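CytC3 (Streptomyces, PDB 3GJA) probably catalyses the chlorination of an unactivated carbon of a carrier-bound amino acid, as a nonheme iron halogenase of the phytanoyl-CoA dioxygenase family. Local coordinates at residues A[71-76]-A[306-311]; A[124-129]-A[277-282]; A[144-149]-A[234-239]. All coordinates share one frame; numbering follows the deposited sequence.

Interaction 1 of 3, residues A[71-76]-A[306-311]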
loop_
_atom_site.group_PDB
_atom_site.type_symbol
_atom_site.label_atom_id
_atom_site.label_comp_id
_atom_site.label_asym_id
_atom_site.label_seq_id
_atom_site.Cartn_x
_atom_site.Cartn_y
_atom_site.Cartn_z
ATOM N N HIS A 71 10.701 -0.409 -1.315
ATOM C CA HIS A 71 10.967 0.731 -0.456
ATOM C C HIS A 71 12.097 0.329 0.499
ATOM O O HIS A 71 12.584 1.144 1.281
ATOM C CB HIS A 71 9.722 1.119 0.345
ATOM C CG HIS A 71 9.182 0.014 1.195
ATOM N ND1 HIS A 71 8.517 -1.074 0.668
ATOM C CD2 HIS A 71 9.242 -0.193 2.533
ATOM C CE1 HIS A 71 8.193 -1.904 1.645
ATOM N NE2 HIS A 71 8.622 -1.393 2.786
ATOM N N LEU A 72 12.508 -0.937 0.433
ATOM C CA LEU A 72 13.584 -1.423 1.280
ATOM C C LEU A 72 14.941 -1.372 0.585
ATOM O O LEU A 72 15.953 -1.720 1.182
ATOM C CB LEU A 72 13.296 -2.846 1.772
ATOM C CG LEU A 72 12.122 -2.929 2.755
ATOM C CD1 LEU A 72 11.953 -4.353 3.241
ATOM C CD2 LEU A 72 12.361 -1.992 3.923
ATOM N N ASP A 73 14.974 -0.954 -0.676
ATOM C CA ASP A 73 16.261 -0.840 -1.356
ATOM C C ASP A 73 16.383 0.393 -2.260
ATOM O O ASP A 73 17.494 0.809 -2.606
ATOM C CB ASP A 73 16.608 -2.130 -2.128
ATOM C CG ASP A 73 15.774 -2.331 -3.376
ATOM O OD1 ASP A 73 14.547 -2.547 -3.257
ATOM O OD2 ASP A 73 16.365 -2.292 -4.481
ATOM N N ILE A 74 15.253 0.994 -2.624
ATOM C CA ILE A 74 15.286 2.183 -3.470
ATOM C C ILE A 74 14.964 3.403 -2.623
ATOM O O ILE A 74 13.864 3.518 -2.079
ATOM C CB ILE A 74 14.281 2.074 -4.637
ATOM C CG1 ILE A 74 14.637 0.857 -5.499
ATOM C CG2 ILE A 74 14.300 3.362 -5.468
ATOM C CD1 ILE A 74 13.649 0.570 -6.592
ATOM N N ASP A 75 15.934 4.309 -2.519
ATOM C CA ASP A 75 15.791 5.517 -1.712
ATOM C C ASP A 75 14.518 6.316 -1.912
ATOM O O ASP A 75 13.853 6.657 -0.944
ATOM C CB ASP A 75 16.996 6.444 -1.916
ATOM C CG ASP A 75 18.265 5.896 -1.284
ATOM O OD1 ASP A 75 18.157 5.206 -0.253
ATOM O OD2 ASP A 75 19.368 6.162 -1.807
ATOM N N LEU A 76 14.185 6.632 -3.160
ATOM C CA LEU A 76 12.981 7.409 -3.452
ATOM C C LEU A 76 11.700 6.698 -2.985
ATOM O O LEU A 76 10.689 7.336 -2.683
ATOM C CB LEU A 76 12.917 7.700 -4.953
ATOM C CG LEU A 76 13.106 9.138 -5.460
ATOM C CD1 LEU A 76 13.851 9.998 -4.459
ATOM C CD2 LEU A 76 13.840 9.087 -6.789
ATOM N N SER A 306 17.295 0.844 5.416
ATOM C CA SER A 306 17.063 0.238 4.114
ATOM C C SER A 306 18.312 -0.496 3.670
ATOM O O SER A 306 19.407 -0.265 4.187
ATOM C CB SER A 306 16.719 1.300 3.069
ATOM O OG SER A 306 17.880 1.726 2.373
ATOM N N GLN A 307 18.135 -1.370 2.688
ATOM C CA GLN A 307 19.215 -2.159 2.142
ATOM C C GLN A 307 20.292 -1.265 1.528
ATOM O O GLN A 307 21.346 -1.747 1.123
ATOM C CB GLN A 307 18.655 -3.092 1.082
ATOM C CG GLN A 307 19.355 -4.411 0.984
ATOM C CD GLN A 307 19.118 -5.289 2.198
ATOM O OE1 GLN A 307 19.595 -6.417 2.247
ATOM N NE2 GLN A 307 18.378 -4.780 3.179
ATOM N N ARG A 308 20.018 0.033 1.442
ATOM C CA ARG A 308 20.985 0.972 0.879
ATOM C C ARG A 308 21.426 2.007 1.897
ATOM O O ARG A 308 21.964 3.052 1.534
ATOM C CB ARG A 308 20.416 1.694 -0.346
ATOM C CG ARG A 308 20.831 1.080 -1.671
ATOM C CD ARG A 308 20.493 1.991 -2.852
ATOM N NE ARG A 308 20.933 1.393 -4.108
ATOM C CZ ARG A 308 20.307 0.394 -4.720
ATOM N NH1 ARG A 308 19.202 -0.120 -4.200
ATOM N NH2 ARG A 308 20.798 -0.108 -5.842
ATOM N N GLY A 309 21.186 1.723 3.169
ATOM C CA GLY A 309 21.594 2.644 4.209
ATOM C C GLY A 309 20.633 3.785 4.469
ATOM O O GLY A 309 20.944 4.694 5.241
ATOM N N TYR A 310 19.470 3.763 3.830
ATOM C CA TYR A 310 18.508 4.827 4.069
ATOM C C TYR A 310 17.923 4.554 5.452
ATOM O O TYR A 310 17.344 3.498 5.702
ATOM C CB TYR A 310 17.421 4.827 2.990
ATOM C CG TYR A 310 16.414 5.945 3.149
ATOM C CD1 TYR A 310 15.447 5.896 4.150
ATOM C CD2 TYR A 310 16.437 7.062 2.304
ATOM C CE1 TYR A 310 14.526 6.927 4.313
ATOM C CE2 TYR A 310 15.519 8.100 2.461
ATOM C CZ TYR A 310 14.570 8.025 3.468
ATOM O OH TYR A 310 13.669 9.047 3.652
ATOM N N GLU A 311 18.100 5.513 6.351
ATOM C CA GLU A 311 17.635 5.389 7.723
ATOM C C GLU A 311 16.186 5.805 7.883
ATOM O O GLU A 311 15.802 6.893 7.464
ATOM C CB GLU A 311 18.521 6.247 8.626
ATOM C CG GLU A 311 18.337 6.020 10.108
ATOM C CD GLU A 311 18.645 4.594 10.515
ATOM O OE1 GLU A 311 19.673 4.047 10.049
ATOM O OE2 GLU A 311 17.862 4.026 11.308
HETATM O O HOH W 1 18.671 -2.936 -5.803
HETATM O O HOH W 2 16.939 2.983 0.167
#
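L72 and D73 meet S306 and Q307 where a short 3-10 segment gives way to a bend before the helix 75-82, and the partner chain folds into a type I turn from S306 to G309. One main-chain hydrogen bond joins the two: Q307 N donates to L72 O at 2.7 Å.

R308, the next residue of the turn, lays its extended chain along the carbonyl of D73. Its NH1 donates to D73 O at 2.5 Å, a short length best taken with caution, coming from above the carbonyl plane, 45° out of it, rather than along a lone pair. The same nitrogen forms a looser salt bridge to D73 OD2, 3.6 Å away, with carboxylate and guanidinium planes turned 40° apart. Water 1 spans the gap, donating to D73 OD2 and accepting from R308 NH1; R70 is the stronger partner of this carboxylate.

At the other end, D75 brings OD1 to the ring edge of Y310, near the ring plane and 3.6 Å from Y310 CD2. Water 2 donates to D75 OD1 and is hydrogen-bonded to S306 OG at 2.7 Å, while S306 OG accepts from Y310 N, just past the turn.

The contact thus ties the C-terminal tail to the start of a helix by polar means, and D73, shared with R70, probably offsets part of the charge of R308, whose NH1 meets both its carbonyl and its carboxylate.

Interaction 2 of 3, residues A[124-129]-A[277-282]. With ACT (acetate ion), chain C.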
loop_
_atom_site.group_PDB
_atom_site.type_symbol
_atom_site.label_atom_id
_atom_site.label_comp_id
_atom_site.label_asym_id
_atom_site.label_seq_id
_atom_site.Cartn_x
_atom_site.Cartn_y
_atom_site.Cartn_z
ATOM N N ALA A 124 -2.187 -14.803 1.809
ATOM C CA ALA A 124 -1.153 -15.076 0.820
ATOM C C ALA A 124 -1.769 -16.031 -0.202
ATOM O O ALA A 124 -2.356 -17.054 0.164
ATOM C CB ALA A 124 0.050 -15.728 1.490
ATOM N N HIS A 125 -1.634 -15.708 -1.480
ATOM C CA HIS A 125 -2.209 -16.552 -2.516
ATOM C C HIS A 125 -1.685 -17.990 -2.519
ATOM O O HIS A 125 -2.464 -18.942 -2.541
ATOM C CB HIS A 125 -1.988 -15.922 -3.894
ATOM C CG HIS A 125 -2.796 -16.559 -4.984
ATOM N ND1 HIS A 125 -2.861 -16.046 -6.261
ATOM C CD2 HIS A 125 -3.581 -17.664 -4.983
ATOM C CE1 HIS A 125 -3.652 -16.805 -6.999
ATOM N NE2 HIS A 125 -4.102 -17.793 -6.247
ATOM N N ALA A 126 -0.368 -18.144 -2.488
ATOM C CA ALA A 126 0.251 -19.469 -2.525
ATOM C C ALA A 126 -0.146 -20.447 -1.420
ATOM O O ALA A 126 -0.240 -21.648 -1.660
ATOM C CB ALA A 126 1.764 -19.321 -2.535
ATOM N N THR A 127 -0.384 -19.938 -0.219
ATOM C CA THR A 127 -0.703 -20.800 0.912
ATOM C C THR A 127 -2.027 -20.516 1.604
ATOM O O THR A 127 -2.512 -21.339 2.377
ATOM C CB THR A 127 0.391 -20.686 1.971
ATOM O OG1 THR A 127 0.483 -19.319 2.391
ATOM C CG2 THR A 127 1.733 -21.130 1.409
ATOM N N GLY A 128 -2.600 -19.346 1.352
ATOM C CA GLY A 128 -3.858 -19.004 1.990
ATOM C C GLY A 128 -3.664 -18.529 3.417
ATOM O O GLY A 128 -4.638 -18.300 4.138
ATOM N N LYS A 129 -2.408 -18.383 3.831
ATOM C CA LYS A 129 -2.095 -17.924 5.189
ATOM C C LYS A 129 -2.383 -16.439 5.350
ATOM O O LYS A 129 -2.180 -15.654 4.421
ATOM C CB LYS A 129 -0.617 -18.146 5.514
ATOM C CG LYS A 129 -0.179 -19.590 5.644
ATOM C CD LYS A 129 1.301 -19.641 5.995
ATOM C CE LYS A 129 1.823 -21.063 6.053
ATOM N NZ LYS A 129 3.267 -21.082 6.415
ATOM N N TYR A 277 8.561 -17.979 2.012
ATOM C CA TYR A 277 7.159 -17.874 2.404
ATOM C C TYR A 277 6.157 -18.178 1.289
ATOM O O TYR A 277 5.004 -18.520 1.557
ATOM C CB TYR A 277 6.917 -16.464 2.949
ATOM C CG TYR A 277 5.536 -16.209 3.505
ATOM C CD1 TYR A 277 5.147 -16.737 4.739
ATOM C CD2 TYR A 277 4.623 -15.413 2.811
ATOM C CE1 TYR A 277 3.884 -16.475 5.267
ATOM C CE2 TYR A 277 3.361 -15.149 3.328
ATOM C CZ TYR A 277 2.999 -15.681 4.555
ATOM O OH TYR A 277 1.751 -15.416 5.065
ATOM N N GLY A 278 6.592 -18.058 0.038
ATOM C CA GLY A 278 5.695 -18.310 -1.077
ATOM C C GLY A 278 5.463 -17.052 -1.902
ATOM O O GLY A 278 5.607 -15.938 -1.398
ATOM N N ASP A 279 5.090 -17.232 -3.165
ATOM C CA ASP A 279 4.850 -16.118 -4.082
ATOM C C ASP A 279 6.121 -15.300 -4.272
ATOM O O ASP A 279 6.072 -14.122 -4.613
ATOM C CB ASP A 279 3.720 -15.214 -3.569
ATOM C CG ASP A 279 2.353 -15.857 -3.704
ATOM O OD1 ASP A 279 2.042 -16.358 -4.805
ATOM O OD2 ASP A 279 1.588 -15.856 -2.720
ATOM N N GLY A 280 7.263 -15.942 -4.051
ATOM C CA GLY A 280 8.530 -15.263 -4.213
ATOM C C GLY A 280 8.946 -14.464 -2.995
ATOM O O GLY A 280 9.974 -13.802 -3.010
ATOM N N ILE A 281 8.152 -14.515 -1.937
ATOM C CA ILE A 281 8.486 -13.790 -0.721
ATOM C C ILE A 281 9.497 -14.565 0.123
ATOM O O ILE A 281 9.272 -15.727 0.465
ATOM C CB ILE A 281 7.247 -13.571 0.168
ATOM C CG1 ILE A 281 6.248 -12.650 -0.523
ATOM C CG2 ILE A 281 7.670 -12.986 1.510
ATOM C CD1 ILE A 281 4.942 -12.532 0.231
ATOM N N ASN A 282 10.609 -13.923 0.453
ATOM C CA ASN A 282 11.612 -14.549 1.310
ATOM C C ASN A 282 11.831 -13.590 2.469
ATOM O O ASN A 282 12.416 -12.524 2.300
ATOM C CB ASN A 282 12.917 -14.786 0.553
ATOM C CG ASN A 282 13.937 -15.538 1.389
ATOM O OD1 ASN A 282 14.599 -16.453 0.903
ATOM N ND2 ASN A 282 14.071 -15.152 2.651
HETATM C C ACT C . 0.101 -12.247 -1.445
HETATM O O ACT C . -0.221 -11.002 -1.039
HETATM O OXT ACT C . -0.749 -12.967 -1.926
HETATM C CH3 ACT C . 1.515 -12.746 -1.302
HETATM O O HOH W 3 2.575 -18.087 1.201
#
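The ring of Y277 meets the 124-129 loop obliquely: A124 CB comes within 3.8 Å of Y277 CE2, and the side chain of K129 passes by Y277 CE1. Water 3 sits over one face, 3.6 Å above the plane and offset toward the rim, and Y268 packs against the ring edge-to-face. With CG anti to the backbone N (chi1 -175°), Y277 sends its hydroxyl to the loop, where Y277 OH lies 3.6 Å from K129 CB. Water 3 also joins the main chain of one side to a side chain of the other, donating to Y277 O and hydrogen-bonded to T127 OG1.

The second flat group is the carboxylate of D279, in the type I' turn of the 276-282 hairpin, whose strand has a classic bulge at Y277 and G278. D279 OD2 accepts from A126 N at 3.0 Å, nearly straight at 167°; the proton arrives on the syn side, 26° out of the carboxylate plane. A126 CB packs on the same group, 3.5 Å from D279 OD2. With an alanine in place of D279, A126 N would probably be left without its acceptor and the hold of the hairpin turn on the loop weakened.

An acetate, probably from the crystallisation liquor, takes the neighbouring amide: H125 N donates to ACT OXT at 2.9 Å. K62, R102 and Q131 bind it too. Two successive amides of the loop thus each face a carboxylate, one of the protein and one of the bound acetate, which suggests that this pocket suits small anions.

Interaction 3 of 3, residues A[144-149]-A[234-239]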
loop_
_atom_site.group_PDB
_atom_site.type_symbol
_atom_site.label_atom_id
_atom_site.label_comp_id
_atom_site.label_asym_id
_atom_site.label_seq_id
_atom_site.Cartn_x
_atom_site.Cartn_y
_atom_site.Cartn_z
ATOM N N ILE A 144 -8.367 -8.347 9.719
ATOM C CA ILE A 144 -7.168 -8.538 8.903
ATOM C C ILE A 144 -6.950 -7.468 7.840
ATOM O O ILE A 144 -6.224 -7.693 6.870
ATOM C CB ILE A 144 -7.208 -9.898 8.186
ATOM C CG1 ILE A 144 -8.417 -9.945 7.249
ATOM C CG2 ILE A 144 -7.283 -11.029 9.205
ATOM C CD1 ILE A 144 -8.423 -11.133 6.324
ATOM N N GLY A 145 -7.569 -6.308 8.018
ATOM C CA GLY A 145 -7.419 -5.244 7.045
ATOM C C GLY A 145 -6.142 -4.433 7.192
ATOM O O GLY A 145 -5.465 -4.484 8.220
ATOM N N THR A 146 -5.814 -3.675 6.153
ATOM C CA THR A 146 -4.621 -2.847 6.162
ATOM C C THR A 146 -4.891 -1.574 5.356
ATOM O O THR A 146 -5.412 -1.629 4.243
ATOM C CB THR A 146 -3.421 -3.603 5.552
ATOM O OG1 THR A 146 -2.252 -2.775 5.592
ATOM C CG2 THR A 146 -3.708 -3.982 4.102
ATOM N N ILE A 147 -4.565 -0.427 5.936
ATOM C CA ILE A 147 -4.766 0.842 5.255
ATOM C C ILE A 147 -3.817 0.881 4.070
ATOM O O ILE A 147 -2.599 0.762 4.228
ATOM C CB ILE A 147 -4.473 2.027 6.200
ATOM C CG1 ILE A 147 -5.535 2.070 7.301
ATOM C CG2 ILE A 147 -4.455 3.345 5.421
ATOM C CD1 ILE A 147 -6.923 2.376 6.793
ATOM N N THR A 148 -4.390 1.037 2.883
ATOM C CA THR A 148 -3.627 1.072 1.643
ATOM C C THR A 148 -3.593 2.490 1.090
ATOM O O THR A 148 -4.627 3.142 0.983
ATOM C CB THR A 148 -4.278 0.137 0.585
ATOM O OG1 THR A 148 -4.391 -1.184 1.127
ATOM C CG2 THR A 148 -3.453 0.089 -0.697
ATOM N N VAL A 149 -2.398 2.968 0.765
ATOM C CA VAL A 149 -2.223 4.294 0.188
ATOM C C VAL A 149 -1.755 4.050 -1.246
ATOM O O VAL A 149 -0.617 3.646 -1.479
ATOM C CB VAL A 149 -1.159 5.113 0.957
ATOM C CG1 VAL A 149 -1.023 6.506 0.348
ATOM C CG2 VAL A 149 -1.548 5.217 2.418
ATOM N N PHE A 234 -7.497 3.798 1.242
ATOM C CA PHE A 234 -8.621 2.914 1.511
ATOM C C PHE A 234 -8.222 1.659 2.258
ATOM O O PHE A 234 -7.064 1.231 2.218
ATOM C CB PHE A 234 -9.272 2.489 0.190
ATOM C CG PHE A 234 -8.320 1.806 -0.772
ATOM C CD1 PHE A 234 -7.560 2.550 -1.675
ATOM C CD2 PHE A 234 -8.195 0.417 -0.785
ATOM C CE1 PHE A 234 -6.693 1.922 -2.583
ATOM C CE2 PHE A 234 -7.329 -0.226 -1.688
ATOM C CZ PHE A 234 -6.577 0.532 -2.589
ATOM N N TRP A 235 -9.191 1.066 2.945
ATOM C CA TRP A 235 -8.956 -0.188 3.637
ATOM C C TRP A 235 -8.767 -1.187 2.501
ATOM O O TRP A 235 -9.505 -1.154 1.515
ATOM C CB TRP A 235 -10.177 -0.593 4.459
ATOM C CG TRP A 235 -10.253 0.036 5.808
ATOM C CD1 TRP A 235 -11.185 0.934 6.244
ATOM C CD2 TRP A 235 -9.396 -0.232 6.925
ATOM N NE1 TRP A 235 -10.966 1.237 7.563
ATOM C CE2 TRP A 235 -9.874 0.535 8.009
ATOM C CE3 TRP A 235 -8.271 -1.046 7.115
ATOM C CZ2 TRP A 235 -9.267 0.514 9.270
ATOM C CZ3 TRP A 235 -7.666 -1.069 8.372
ATOM C CH2 TRP A 235 -8.167 -0.292 9.433
ATOM N N SER A 236 -7.781 -2.064 2.633
ATOM C CA SER A 236 -7.500 -3.058 1.605
ATOM C C SER A 236 -8.731 -3.881 1.204
ATOM O O SER A 236 -8.822 -4.360 0.072
ATOM C CB SER A 236 -6.405 -4.002 2.098
ATOM O OG SER A 236 -6.756 -4.546 3.364
ATOM N N ASN A 237 -9.673 -4.039 2.129
ATOM C CA ASN A 237 -10.876 -4.831 1.872
ATOM C C ASN A 237 -12.117 -4.025 1.485
ATOM O O ASN A 237 -13.225 -4.559 1.471
ATOM C CB ASN A 237 -11.191 -5.694 3.096
ATOM C CG ASN A 237 -11.519 -4.870 4.323
ATOM O OD1 ASN A 237 -10.854 -3.874 4.612
ATOM N ND2 ASN A 237 -12.541 -5.288 5.065
ATOM N N THR A 238 -11.938 -2.748 1.166
ATOM C CA THR A 238 -13.074 -1.920 0.786
ATOM C C THR A 238 -13.643 -2.358 -0.559
ATOM O O THR A 238 -12.906 -2.705 -1.479
ATOM C CB THR A 238 -12.677 -0.434 0.700
ATOM O OG1 THR A 238 -12.265 0.015 1.996
ATOM C CG2 THR A 238 -13.848 0.412 0.220
ATOM N N MET A 239 -14.963 -2.342 -0.660
ATOM C CA MET A 239 -15.646 -2.724 -1.888
ATOM C C MET A 239 -15.125 -1.879 -3.041
ATOM O O MET A 239 -15.152 -0.656 -2.976
ATOM C CB MET A 239 -17.150 -2.490 -1.737
ATOM C CG MET A 239 -17.983 -2.963 -2.918
ATOM S SD MET A 239 -17.913 -4.746 -3.086
ATOM C CE MET A 239 -18.964 -5.243 -1.746
#
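With CG1 anti to the carbonyl carbon (chi1 -68°) and a further bend at chi2 (-66°), I147 carries CD1 over the indole of W235, across two neighbouring antiparallel strands of the cupin-type beta barrel. The methyl stands 3.5 Å from the centroid of the six-membered ring, only 8° off the normal, a close CH-pi contact. The edge of the same indole faces the backbone around G145 and T146. I94 of helix 84-94 touches both I147 and W235.

I147 and W235 form a non-hydrogen-bonded pair; next to it, T148 and F234 form a hydrogen-bonded one, with T148 N to F234 O at 2.8 Å and F234 N to T148 O at 3.0 Å. Their side chains lie on the opposite face of the sheet, where T148 CB sits over the F234 ring, offset toward its rim.

Past the strand end, the chain turns from W235 to T238 and S236 keeps hold of T146 twice. S236 N donates to T146 O, and S236 OG accepts from T146 N at 3.1 Å. The hydroxyl of T146 is taken up by Y260 O and by W101 NE1, the indole N-H donating to it. Packing is tight beside these bonds: T146 CG2 lies 3.4 Å from S236 CB.

How the interactions relate
The three contacts close progressively shorter spans of chain: interaction 1 embraces interaction 2, which in turn embraces interaction 3. None touches another. Centres of interactions 1 and 2 lie about 24 Å apart, those of 1 and 3 about 25 Å, those of 2 and 3 about 19 Å. Interaction 3 is the innermost, about 9 Å from the centre of the chain, and joins strands 147-152 and 230-235 of the main antiparallel sheet. The other two lie about 17 Å out: 124-129/277-282 sets a loop against a two-stranded hairpin, and 71-76/306-311 fixes the C-terminal tail at the start of helix 75-82. A buried barrel core is thus dressed by peripheral elements, each held by its own polar bonds.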